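Local coordinates for protein endoglucanase A (Clostridium cellulolyticum, PDB 1EDG) that hydrolyses internal beta-1,4-glucosidic bonds of cellulose with a catalytic domain of glycoside hydrolase family 5, a TIM barrel, at residues Ile67-Lys71 and Tyr109-Met115; Gln104-Asn108 and Arg155-Tyr159; Ile95-Asn101 and Gln151-Phe156; Ser216-Pro222 and Asn247-Ser252. One frame throughout, in Å; residues are numbered along the deposited sequence.

Contact 1: residues Ile67-Lys71 and Tyr109-Met115; sequences IDAIK and YCIDNKM
Asp68 OD1 is gripped by two groups: the side-chain amide of Asn113, and Lys64, one turn earlier on the same helix, which forms a salt bridge with it. Asn113 ND2 donates to Asp68 OD1 at 2.9 Å, meeting the oxygen nearly along its C-O bond, and that oxygen lies in the amide plane. Carboxylate and amide planes stand 73° apart, so the two flat groups meet crosswise. At the nitrogen edge of the amide, close to its plane, Ile67 CG2 sits 3.6 Å from Asn113 ND2 and also reaches Cys110 SG and Met115 SD, while the other branch leans on Tyr109, CG1 to CB at 3.8 Å. That division follows from chi1 of -56°, which sets CG2 anti to the backbone N and swings CG1 round beside it. The helix carrying Tyr109 and Cys110 ends in a Schellman motif: Lys114, with positive phi, is the C-prime residue, and Cys110 O accepts from Asn113 N and Met115 N on opposite faces of its carbonyl plane. In the barrel, two successive outer helices pack here, just ahead of strand 116-120. Lys71, extended as far as CE, passes Met115 in the opposite sense with CB 3.9 Å from Met115 SD, and its CD lies 3.7 Å from Asn113 CB. At the outer end a water is held weakly by both Lys71 NZ and Lys114 NZ, two like charges 5.3 Å apart.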
# COMPACT_ATOMS: atom_id res chain seq x y z
N ILE A 67 1.28 -11.95 13.48
CA ILE A 67 0.02 -11.59 12.84
C ILE A 67 -1.13 -11.60 13.87
O ILE A 67 -2.01 -10.74 13.84
CB ILE A 67 -0.31 -12.54 11.64
CG1 ILE A 67 0.84 -12.51 10.62
CG2 ILE A 67 -1.61 -12.12 10.95
CD1 ILE A 67 1.22 -11.12 10.13
N ASP A 68 -1.09 -12.56 14.80
CA ASP A 68 -2.12 -12.65 15.84
C ASP A 68 -2.13 -11.34 16.63
O ASP A 68 -3.20 -10.80 16.95
CB ASP A 68 -1.82 -13.80 16.82
CG ASP A 68 -2.03 -15.17 16.21
OD1 ASP A 68 -2.69 -15.30 15.15
OD2 ASP A 68 -1.52 -16.14 16.82
N ALA A 69 -0.95 -10.83 16.95
CA ALA A 69 -0.81 -9.59 17.71
C ALA A 69 -1.36 -8.38 16.96
O ALA A 69 -2.02 -7.51 17.55
CB ALA A 69 0.64 -9.37 18.07
N ILE A 70 -1.09 -8.32 15.66
CA ILE A 70 -1.56 -7.22 14.82
C ILE A 70 -3.09 -7.18 14.84
O ILE A 70 -3.68 -6.11 15.03
CB ILE A 70 -1.06 -7.39 13.36
CG1 ILE A 70 0.48 -7.34 13.31
CG2 ILE A 70 -1.67 -6.34 12.44
CD1 ILE A 70 1.06 -6.08 13.88
N LYS A 71 -3.72 -8.33 14.65
CA LYS A 71 -5.17 -8.42 14.65
C LYS A 71 -5.75 -8.01 16.00
O LYS A 71 -6.72 -7.25 16.07
CB LYS A 71 -5.63 -9.84 14.32
CG LYS A 71 -7.13 -9.97 14.32
CD LYS A 71 -7.60 -11.37 14.05
CE LYS A 71 -9.12 -11.39 13.95
NZ LYS A 71 -9.61 -10.45 12.89
N TYR A 109 -1.49 -17.05 7.32
CA TYR A 109 -1.47 -16.58 8.71
C TYR A 109 -2.59 -15.54 8.86
O TYR A 109 -3.33 -15.55 9.84
CB TYR A 109 -0.16 -15.87 9.06
CG TYR A 109 1.09 -16.71 9.12
CD1 TYR A 109 1.03 -18.11 9.18
CD2 TYR A 109 2.34 -16.10 9.12
CE1 TYR A 109 2.21 -18.87 9.23
CE2 TYR A 109 3.51 -16.85 9.17
CZ TYR A 109 3.44 -18.23 9.23
OH TYR A 109 4.61 -18.96 9.25
N CYS A 110 -2.70 -14.65 7.87
CA CYS A 110 -3.70 -13.58 7.85
C CYS A 110 -5.11 -14.08 7.56
O CYS A 110 -6.07 -13.73 8.26
CB CYS A 110 -3.30 -12.51 6.84
SG CYS A 110 -1.62 -11.89 7.02
N ILE A 111 -5.25 -14.91 6.53
CA ILE A 111 -6.54 -15.46 6.15
C ILE A 111 -7.15 -16.29 7.29
O ILE A 111 -8.36 -16.23 7.53
CB ILE A 111 -6.44 -16.33 4.87
CG1 ILE A 111 -6.04 -15.46 3.67
CG2 ILE A 111 -7.75 -17.05 4.60
CD1 ILE A 111 -7.06 -14.39 3.29
N ASP A 112 -6.32 -17.05 8.00
CA ASP A 112 -6.81 -17.86 9.11
C ASP A 112 -7.29 -17.01 10.28
O ASP A 112 -8.04 -17.48 11.13
CB ASP A 112 -5.76 -18.89 9.55
CG ASP A 112 -5.54 -20.00 8.52
OD1 ASP A 112 -6.37 -20.15 7.60
OD2 ASP A 112 -4.53 -20.72 8.64
N ASN A 113 -6.84 -15.76 10.31
CA ASN A 113 -7.25 -14.82 11.35
C ASN A 113 -8.46 -14.01 10.88
O ASN A 113 -8.78 -12.97 11.46
CB ASN A 113 -6.10 -13.87 11.71
CG ASN A 113 -5.21 -14.42 12.82
OD1 ASN A 113 -5.69 -15.06 13.75
ND2 ASN A 113 -3.92 -14.16 12.73
N LYS A 114 -9.12 -14.47 9.82
CA LYS A 114 -10.29 -13.81 9.24
C LYS A 114 -10.00 -12.37 8.80
O LYS A 114 -10.89 -11.51 8.80
CB LYS A 114 -11.46 -13.82 10.23
CG LYS A 114 -12.02 -15.21 10.52
CD LYS A 114 -12.43 -15.33 11.99
CE LYS A 114 -11.19 -15.26 12.90
NZ LYS A 114 -11.50 -15.14 14.36
N MET A 115 -8.75 -12.11 8.43
CA MET A 115 -8.34 -10.78 8.01
C MET A 115 -8.36 -10.66 6.50
O MET A 115 -8.51 -11.65 5.78
CB MET A 115 -6.93 -10.47 8.50
CG MET A 115 -6.77 -10.47 10.00
SD MET A 115 -5.05 -10.27 10.48
CE MET A 115 -4.94 -8.52 10.67
O HOH W 1 -12.40 -12.13 13.25

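Contact 2: residues Gln104-Asn108 and Arg155-Tyr159; sequences QEVVN and RFANY
Tyr159 OH donates to Asn108 OD1 at 2.7 Å and in turn accepts from Gln104 NE2 at 3.0 Å, so one phenol oxygen ties together two residues a helical turn apart. The Asn108 oxygen lies at the edge of the tyrosine ring, in its plane, and amide and ring are nearly coplanar, 16° apart. A water also donates to Tyr159 OH and accepts from Asn108 ND2, closing a small ring of bonds. The other end of the Gln104 amide faces Arg155: NH1 donates to Gln104 OE1 at 3.0 Å. OE1 lies near the guanidinium plane, while the donor is tilted 34° from the carbonyl plane; the same NH1 also serves Asn101. With both its oxygen and its nitrogen engaged, the amide has its flip fixed. Gln104 gets there on a fully stretched chain, CG anti to the backbone N (chi1 -177°). Here helix 97-111 of the TIM barrel meets the turn after helix 138-155, a type I beta turn from Phe156 to Tyr159 that heads for strand 163-166. A second water links Gln104 NE2 to Arg155 O. Inward of the polar groups, Gln104 CG rests 3.8 Å from Phe156 CE1. Val107 CG1 rests against both aromatic side chains where they meet, 4.0 Å from Phe156 CE1 and 4.1 Å from Tyr159 CE2. Phe156 CD1 lies over one face of the Tyr159 ring, toward its rim.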
# COMPACT_ATOMS: atom_id res chain seq x y z
N GLN A 104 2.62 -17.90 0.31
CA GLN A 104 1.29 -18.42 0.63
C GLN A 104 1.15 -18.76 2.12
O GLN A 104 0.07 -18.65 2.68
CB GLN A 104 0.98 -19.65 -0.23
CG GLN A 104 -0.42 -20.20 -0.00
CD GLN A 104 -0.77 -21.31 -0.96
OE1 GLN A 104 0.10 -22.04 -1.43
NE2 GLN A 104 -2.05 -21.44 -1.27
N GLU A 105 2.25 -19.19 2.73
CA GLU A 105 2.26 -19.53 4.16
C GLU A 105 1.89 -18.30 4.98
O GLU A 105 1.00 -18.35 5.84
CB GLU A 105 3.66 -20.01 4.54
CG GLU A 105 3.73 -21.21 5.46
CD GLU A 105 5.10 -21.88 5.42
OE1 GLU A 105 6.10 -21.23 5.81
OE2 GLU A 105 5.19 -23.04 4.98
N VAL A 106 2.55 -17.18 4.69
CA VAL A 106 2.32 -15.92 5.38
C VAL A 106 0.91 -15.37 5.09
O VAL A 106 0.26 -14.81 5.98
CB VAL A 106 3.40 -14.87 5.03
CG1 VAL A 106 3.09 -13.53 5.67
CG2 VAL A 106 4.76 -15.37 5.50
N VAL A 107 0.45 -15.55 3.85
CA VAL A 107 -0.90 -15.12 3.46
C VAL A 107 -1.90 -15.88 4.34
O VAL A 107 -2.84 -15.29 4.89
CB VAL A 107 -1.18 -15.43 1.96
CG1 VAL A 107 -2.67 -15.33 1.65
CG2 VAL A 107 -0.39 -14.47 1.08
N ASN A 108 -1.65 -17.17 4.51
CA ASN A 108 -2.53 -18.01 5.32
C ASN A 108 -2.58 -17.60 6.79
O ASN A 108 -3.62 -17.76 7.42
CB ASN A 108 -2.16 -19.48 5.16
CG ASN A 108 -2.65 -20.06 3.85
OD1 ASN A 108 -3.45 -19.44 3.15
ND2 ASN A 108 -2.19 -21.26 3.51
N ARG A 155 -2.37 -19.74 -8.45
CA ARG A 155 -2.05 -20.26 -7.13
C ARG A 155 -3.10 -19.93 -6.08
O ARG A 155 -3.46 -20.78 -5.27
CB ARG A 155 -0.67 -19.77 -6.67
CG ARG A 155 -0.29 -20.16 -5.24
CD ARG A 155 -0.21 -21.68 -5.05
NE ARG A 155 0.99 -22.25 -5.64
CZ ARG A 155 2.09 -22.58 -4.96
NH1 ARG A 155 2.13 -22.41 -3.64
NH2 ARG A 155 3.14 -23.08 -5.59
N PHE A 156 -3.62 -18.70 -6.11
CA PHE A 156 -4.61 -18.27 -5.14
C PHE A 156 -6.05 -18.27 -5.64
O PHE A 156 -6.91 -17.61 -5.06
CB PHE A 156 -4.24 -16.89 -4.61
CG PHE A 156 -2.93 -16.85 -3.88
CD1 PHE A 156 -2.88 -17.11 -2.50
CD2 PHE A 156 -1.75 -16.56 -4.55
CE1 PHE A 156 -1.67 -17.08 -1.82
CE2 PHE A 156 -0.53 -16.53 -3.87
CZ PHE A 156 -0.49 -16.78 -2.50
N ALA A 157 -6.32 -19.10 -6.65
CA ALA A 157 -7.64 -19.20 -7.26
C ALA A 157 -8.81 -19.50 -6.31
O ALA A 157 -9.93 -19.04 -6.55
CB ALA A 157 -7.61 -20.25 -8.37
N ASN A 158 -8.55 -20.26 -5.26
CA ASN A 158 -9.59 -20.64 -4.30
C ASN A 158 -9.87 -19.66 -3.16
O ASN A 158 -10.77 -19.89 -2.36
CB ASN A 158 -9.30 -22.03 -3.73
CG ASN A 158 -9.30 -23.11 -4.79
OD1 ASN A 158 -10.16 -23.13 -5.67
ND2 ASN A 158 -8.34 -24.01 -4.71
N TYR A 159 -9.09 -18.59 -3.06
CA TYR A 159 -9.31 -17.62 -1.99
C TYR A 159 -10.45 -16.69 -2.36
O TYR A 159 -10.57 -16.28 -3.52
CB TYR A 159 -8.03 -16.83 -1.71
CG TYR A 159 -6.92 -17.66 -1.10
CD1 TYR A 159 -6.30 -18.69 -1.82
CD2 TYR A 159 -6.47 -17.42 0.20
CE1 TYR A 159 -5.28 -19.44 -1.27
CE2 TYR A 159 -5.44 -18.18 0.77
CZ TYR A 159 -4.85 -19.18 0.02
OH TYR A 159 -3.83 -19.93 0.56
O HOH W 2 -3.20 -23.17 -3.73
O HOH W 3 -3.74 -22.71 1.36

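Contact 3: residues Ile95-Asn101 and Gln151-Phe156; sequences ISDVWMN and QIAARF
Met100 is the bump that fills the space between Arg155, Ile152 and Phe156. Its CG lies squarely over the centre of the Arg155 guanidinium, 3.4 Å from CZ, and the two chains slide past each other in opposite directions. From there the methionine folds back: chi2 of 67° turns SD in toward the Phe156 ring, 4.1 Å from CE2 in an oblique Met-aromatic contact, and the methyl CE ends against the helix surface, 4.2 Å from Ile152 CA. Arg155 is bent as well, at chi2 and chi3, which lays its flat head across the methionine. Around the edge of that head sit acceptors from the first turns of helix 97-111. Arg155 NH1 donates to Asn101 OD1 at 2.9 Å, in the carbonyl plane, and NH2 adds a weaker bond to the same oxygen. Asp97 OD1 lies in the guanidinium plane too, 3.6 Å from Arg155 NH2, a long salt bridge. Face and edge are thus both engaged, which limits how the group can turn. At the other end, Gln151 reaches across to the chain just before the helix: Ile95 N donates to Gln151 OE1 at 2.9 Å, almost straight (172°) and on a lone pair. Gln151 NE2 binds Tyr93 O and Ser147 O, so the amide is held at both ends. Ile95 CD1 lies beside this arm, 4.1 Å from Gln151 CB, and also reaches Ile152. The two helix segments cross at -55° with axes 12.2 Å apart, a spacing bridged by long side chains; they are neighbouring outer helices of a TIM barrel.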
# COMPACT_ATOMS: atom_id res chain seq x y z
N ILE A 95 7.87 -18.31 -11.72
CA ILE A 95 8.13 -18.01 -10.32
C ILE A 95 8.54 -19.27 -9.56
O ILE A 95 7.91 -20.32 -9.68
CB ILE A 95 6.87 -17.40 -9.62
CG1 ILE A 95 6.52 -16.04 -10.26
CG2 ILE A 95 7.12 -17.21 -8.13
CD1 ILE A 95 5.20 -15.47 -9.78
N SER A 96 9.62 -19.15 -8.79
CA SER A 96 10.12 -20.26 -8.00
C SER A 96 9.04 -20.78 -7.05
O SER A 96 8.45 -19.99 -6.30
CB SER A 96 11.32 -19.81 -7.17
OG SER A 96 11.65 -20.80 -6.21
N ASP A 97 8.81 -22.09 -7.05
CA ASP A 97 7.81 -22.69 -6.17
C ASP A 97 8.17 -22.54 -4.69
O ASP A 97 7.29 -22.48 -3.83
CB ASP A 97 7.61 -24.17 -6.50
CG ASP A 97 6.86 -24.37 -7.80
OD1 ASP A 97 5.74 -23.83 -7.92
OD2 ASP A 97 7.39 -25.07 -8.69
N VAL A 98 9.47 -22.50 -4.39
CA VAL A 98 9.95 -22.36 -3.02
C VAL A 98 9.51 -21.00 -2.48
O VAL A 98 9.05 -20.90 -1.35
CB VAL A 98 11.50 -22.52 -2.94
CG1 VAL A 98 12.04 -22.06 -1.59
CG2 VAL A 98 11.88 -23.97 -3.17
N TRP A 99 9.65 -19.97 -3.31
CA TRP A 99 9.26 -18.62 -2.91
C TRP A 99 7.74 -18.51 -2.81
O TRP A 99 7.22 -17.96 -1.84
CB TRP A 99 9.79 -17.61 -3.92
CG TRP A 99 9.48 -16.19 -3.59
CD1 TRP A 99 8.59 -15.37 -4.22
CD2 TRP A 99 10.11 -15.38 -2.58
NE1 TRP A 99 8.64 -14.11 -3.69
CE2 TRP A 99 9.56 -14.08 -2.67
CE3 TRP A 99 11.09 -15.62 -1.60
CZ2 TRP A 99 9.95 -13.03 -1.84
CZ3 TRP A 99 11.49 -14.57 -0.77
CH2 TRP A 99 10.92 -13.29 -0.90
N MET A 100 7.04 -19.05 -3.81
CA MET A 100 5.58 -19.01 -3.83
C MET A 100 4.98 -19.70 -2.60
O MET A 100 4.04 -19.18 -1.99
CB MET A 100 5.03 -19.67 -5.11
CG MET A 100 3.53 -19.50 -5.30
SD MET A 100 3.02 -17.77 -5.61
CE MET A 100 3.00 -17.75 -7.39
N ASN A 101 5.54 -20.85 -2.23
CA ASN A 101 5.06 -21.59 -1.07
C ASN A 101 5.17 -20.79 0.22
O ASN A 101 4.24 -20.79 1.03
CB ASN A 101 5.81 -22.92 -0.91
CG ASN A 101 5.47 -23.92 -1.99
OD1 ASN A 101 4.45 -23.79 -2.68
ND2 ASN A 101 6.32 -24.93 -2.16
N GLN A 151 0.28 -16.51 -12.96
CA GLN A 151 0.76 -17.48 -11.98
C GLN A 151 0.20 -17.22 -10.58
O GLN A 151 -0.23 -18.16 -9.90
CB GLN A 151 2.29 -17.46 -11.94
CG GLN A 151 2.94 -17.94 -13.22
CD GLN A 151 4.44 -17.79 -13.17
OE1 GLN A 151 5.14 -18.59 -12.55
NE2 GLN A 151 4.94 -16.74 -13.80
N ILE A 152 0.22 -15.96 -10.15
CA ILE A 152 -0.31 -15.62 -8.83
C ILE A 152 -1.81 -15.93 -8.79
O ILE A 152 -2.29 -16.56 -7.84
CB ILE A 152 -0.06 -14.14 -8.48
CG1 ILE A 152 1.44 -13.87 -8.40
CG2 ILE A 152 -0.71 -13.80 -7.13
CD1 ILE A 152 1.79 -12.41 -8.32
N ALA A 153 -2.53 -15.56 -9.84
CA ALA A 153 -3.96 -15.83 -9.92
C ALA A 153 -4.26 -17.33 -9.84
O ALA A 153 -5.20 -17.75 -9.16
CB ALA A 153 -4.53 -15.24 -11.20
N ALA A 154 -3.45 -18.14 -10.52
CA ALA A 154 -3.67 -19.59 -10.51
C ALA A 154 -3.42 -20.19 -9.13
O ALA A 154 -4.18 -21.05 -8.68
CB ALA A 154 -2.79 -20.27 -11.55
N ARG A 155 -2.37 -19.74 -8.45
CA ARG A 155 -2.05 -20.26 -7.13
C ARG A 155 -3.10 -19.93 -6.08
O ARG A 155 -3.46 -20.78 -5.27
CB ARG A 155 -0.67 -19.77 -6.67
CG ARG A 155 -0.29 -20.16 -5.24
CD ARG A 155 -0.21 -21.68 -5.05
NE ARG A 155 0.99 -22.25 -5.64
CZ ARG A 155 2.09 -22.58 -4.96
NH1 ARG A 155 2.13 -22.41 -3.64
NH2 ARG A 155 3.14 -23.08 -5.59
N PHE A 156 -3.62 -18.70 -6.11
CA PHE A 156 -4.61 -18.27 -5.14
C PHE A 156 -6.05 -18.27 -5.64
O PHE A 156 -6.91 -17.61 -5.06
CB PHE A 156 -4.24 -16.89 -4.61
CG PHE A 156 -2.93 -16.85 -3.88
CD1 PHE A 156 -2.88 -17.11 -2.50
CD2 PHE A 156 -1.75 -16.56 -4.55
CE1 PHE A 156 -1.67 -17.08 -1.82
CE2 PHE A 156 -0.53 -16.53 -3.87
CZ PHE A 156 -0.49 -16.78 -2.50

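Contact 4: residues Ser216-Pro222 and Asn247-Ser252; sequences SRYLMCP and NKIIVS
Strands 219-222 and 249-252 run parallel, their segments inclined by 36°, and four hydrogen bonds join them in the staggered parallel pattern: Leu219 N to Lys248 O, Ile250 N to Leu219 O (2.8 Å and nearly straight), Cys221 N to Ile250 O, and Ser252 N to Cys221 O. On one face Met220 CG lies 3.8 Å from Ile250 CB, and the bent end of the methionine brings CE to 3.9 Å from Ser252 OG. On the other, Ile249 divides its branches: CD1 meets Leu219 CB at 4.0 Å, and CG2 meets Cys221 SG. This second face is covered by helix 187-209, on which Leu219 and Cys221 pack. Just before the strands, Lys248 bends at chi2 (-63°) to put CD over the centre of the Tyr218 ring, 3.6 Å from its centroid, a CH-pi contact. Ile250 CD1 touches the same ring at CD2, 3.8 Å away. A water bonded to Tyr218 OH, Asn247 O and Lys248 NZ ties the polar ends together. Backbone bonds therefore set the register of these adjacent strands of the TIM barrel, mostly apolar side chains pack on both faces, and the lysine keeps its ammonium in polar company while its methylenes pack on the tyrosine.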
# COMPACT_ATOMS: atom_id res chain seq x y z
N SER A 216 -14.29 -12.25 -9.78
CA SER A 216 -15.04 -11.29 -8.98
C SER A 216 -14.32 -10.58 -7.83
O SER A 216 -14.92 -9.73 -7.18
CB SER A 216 -16.31 -11.97 -8.45
OG SER A 216 -15.99 -13.12 -7.67
N ARG A 217 -13.06 -10.90 -7.59
CA ARG A 217 -12.35 -10.26 -6.48
C ARG A 217 -12.00 -8.80 -6.77
O ARG A 217 -12.02 -8.36 -7.92
CB ARG A 217 -11.09 -11.07 -6.08
CG ARG A 217 -9.84 -10.80 -6.90
CD ARG A 217 -8.61 -11.51 -6.30
NE ARG A 217 -8.66 -12.96 -6.50
CZ ARG A 217 -9.06 -13.84 -5.58
NH1 ARG A 217 -9.45 -13.44 -4.37
NH2 ARG A 217 -9.13 -15.13 -5.89
N TYR A 218 -11.75 -8.03 -5.71
CA TYR A 218 -11.38 -6.63 -5.87
C TYR A 218 -9.92 -6.52 -6.30
O TYR A 218 -9.06 -7.30 -5.85
CB TYR A 218 -11.59 -5.87 -4.55
CG TYR A 218 -13.03 -5.57 -4.25
CD1 TYR A 218 -13.85 -6.50 -3.62
CD2 TYR A 218 -13.59 -4.34 -4.62
CE1 TYR A 218 -15.19 -6.23 -3.36
CE2 TYR A 218 -14.92 -4.06 -4.37
CZ TYR A 218 -15.72 -5.00 -3.74
OH TYR A 218 -17.04 -4.72 -3.50
N LEU A 219 -9.64 -5.57 -7.19
CA LEU A 219 -8.29 -5.35 -7.71
C LEU A 219 -7.91 -3.89 -7.46
O LEU A 219 -8.76 -3.01 -7.54
CB LEU A 219 -8.25 -5.65 -9.21
CG LEU A 219 -8.74 -7.04 -9.66
CD1 LEU A 219 -8.70 -7.16 -11.18
CD2 LEU A 219 -7.89 -8.13 -9.01
N MET A 220 -6.64 -3.63 -7.17
CA MET A 220 -6.17 -2.27 -6.92
C MET A 220 -5.25 -1.79 -8.04
O MET A 220 -4.38 -2.53 -8.51
CB MET A 220 -5.42 -2.19 -5.58
CG MET A 220 -6.32 -2.28 -4.37
SD MET A 220 -5.40 -2.55 -2.82
CE MET A 220 -4.47 -1.02 -2.68
N CYS A 221 -5.42 -0.52 -8.42
CA CYS A 221 -4.62 0.08 -9.48
C CYS A 221 -4.14 1.48 -9.11
O CYS A 221 -4.94 2.32 -8.69
CB CYS A 221 -5.44 0.18 -10.78
SG CYS A 221 -6.02 -1.40 -11.42
N PRO A 222 -2.81 1.72 -9.18
CA PRO A 222 -2.23 3.02 -8.86
C PRO A 222 -2.00 3.82 -10.15
O PRO A 222 -2.08 3.28 -11.26
CB PRO A 222 -0.88 2.63 -8.24
CG PRO A 222 -0.48 1.47 -9.08
CD PRO A 222 -1.77 0.67 -9.21
N ASN A 247 -18.05 -1.97 -10.26
CA ASN A 247 -17.27 -1.28 -9.23
C ASN A 247 -16.34 -2.20 -8.43
O ASN A 247 -16.33 -2.15 -7.19
CB ASN A 247 -18.26 -0.56 -8.29
CG ASN A 247 -17.62 0.58 -7.52
OD1 ASN A 247 -16.71 1.23 -8.00
ND2 ASN A 247 -18.15 0.85 -6.33
N LYS A 248 -15.57 -3.03 -9.12
CA LYS A 248 -14.64 -3.95 -8.46
C LYS A 248 -13.17 -3.49 -8.53
O LYS A 248 -12.27 -4.25 -8.17
CB LYS A 248 -14.76 -5.36 -9.03
CG LYS A 248 -16.01 -6.11 -8.58
CD LYS A 248 -16.00 -6.31 -7.08
CE LYS A 248 -17.19 -7.12 -6.62
NZ LYS A 248 -18.45 -6.36 -6.79
N ILE A 249 -12.94 -2.27 -9.00
CA ILE A 249 -11.59 -1.73 -9.11
C ILE A 249 -11.39 -0.62 -8.08
O ILE A 249 -12.17 0.33 -8.01
CB ILE A 249 -11.28 -1.16 -10.54
CG1 ILE A 249 -11.57 -2.22 -11.63
CG2 ILE A 249 -9.84 -0.69 -10.62
CD1 ILE A 249 -10.76 -3.48 -11.50
N ILE A 250 -10.34 -0.77 -7.28
CA ILE A 250 -10.01 0.18 -6.22
C ILE A 250 -8.79 1.01 -6.61
O ILE A 250 -7.79 0.47 -7.10
CB ILE A 250 -9.69 -0.58 -4.90
CG1 ILE A 250 -10.87 -1.45 -4.48
CG2 ILE A 250 -9.33 0.40 -3.79
CD1 ILE A 250 -10.55 -2.38 -3.33
N VAL A 251 -8.85 2.32 -6.40
CA VAL A 251 -7.73 3.21 -6.71
C VAL A 251 -6.74 3.15 -5.54
O VAL A 251 -7.14 3.22 -4.37
CB VAL A 251 -8.20 4.67 -6.89
CG1 VAL A 251 -7.03 5.57 -7.25
CG2 VAL A 251 -9.29 4.74 -7.95
N SER A 252 -5.46 3.03 -5.87
CA SER A 252 -4.41 2.96 -4.86
C SER A 252 -3.58 4.24 -4.82
O SER A 252 -3.13 4.73 -5.87
CB SER A 252 -3.49 1.78 -5.18
OG SER A 252 -2.36 1.76 -4.33
O HOH W 4 -18.45 -3.40 -5.57

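Contacts 1, 2 and 3 all use helix 97-111. Contact 3 takes its start, contact 2 its middle and contact 1 its end, so this one outer helix is joined to helix 64-73 and to helix 138-155 with the turn after it. Contacts 2 and 3 share Arg155 and Phe156, with centres about 9 Å apart; contacts 1 and 2, their centres about 13 Å apart, touch through Ile111 and Tyr159. Along the chain contact 1 interleaves with contacts 2 and 3, and contact 4 follows in the barrel wall, its centre about 18 Å from that of contact 2. Arg217 nevertheless reaches back to Tyr159 O, probably by a hydrogen bond, linking the turn after helix 138-155 to the start of strand 219-222.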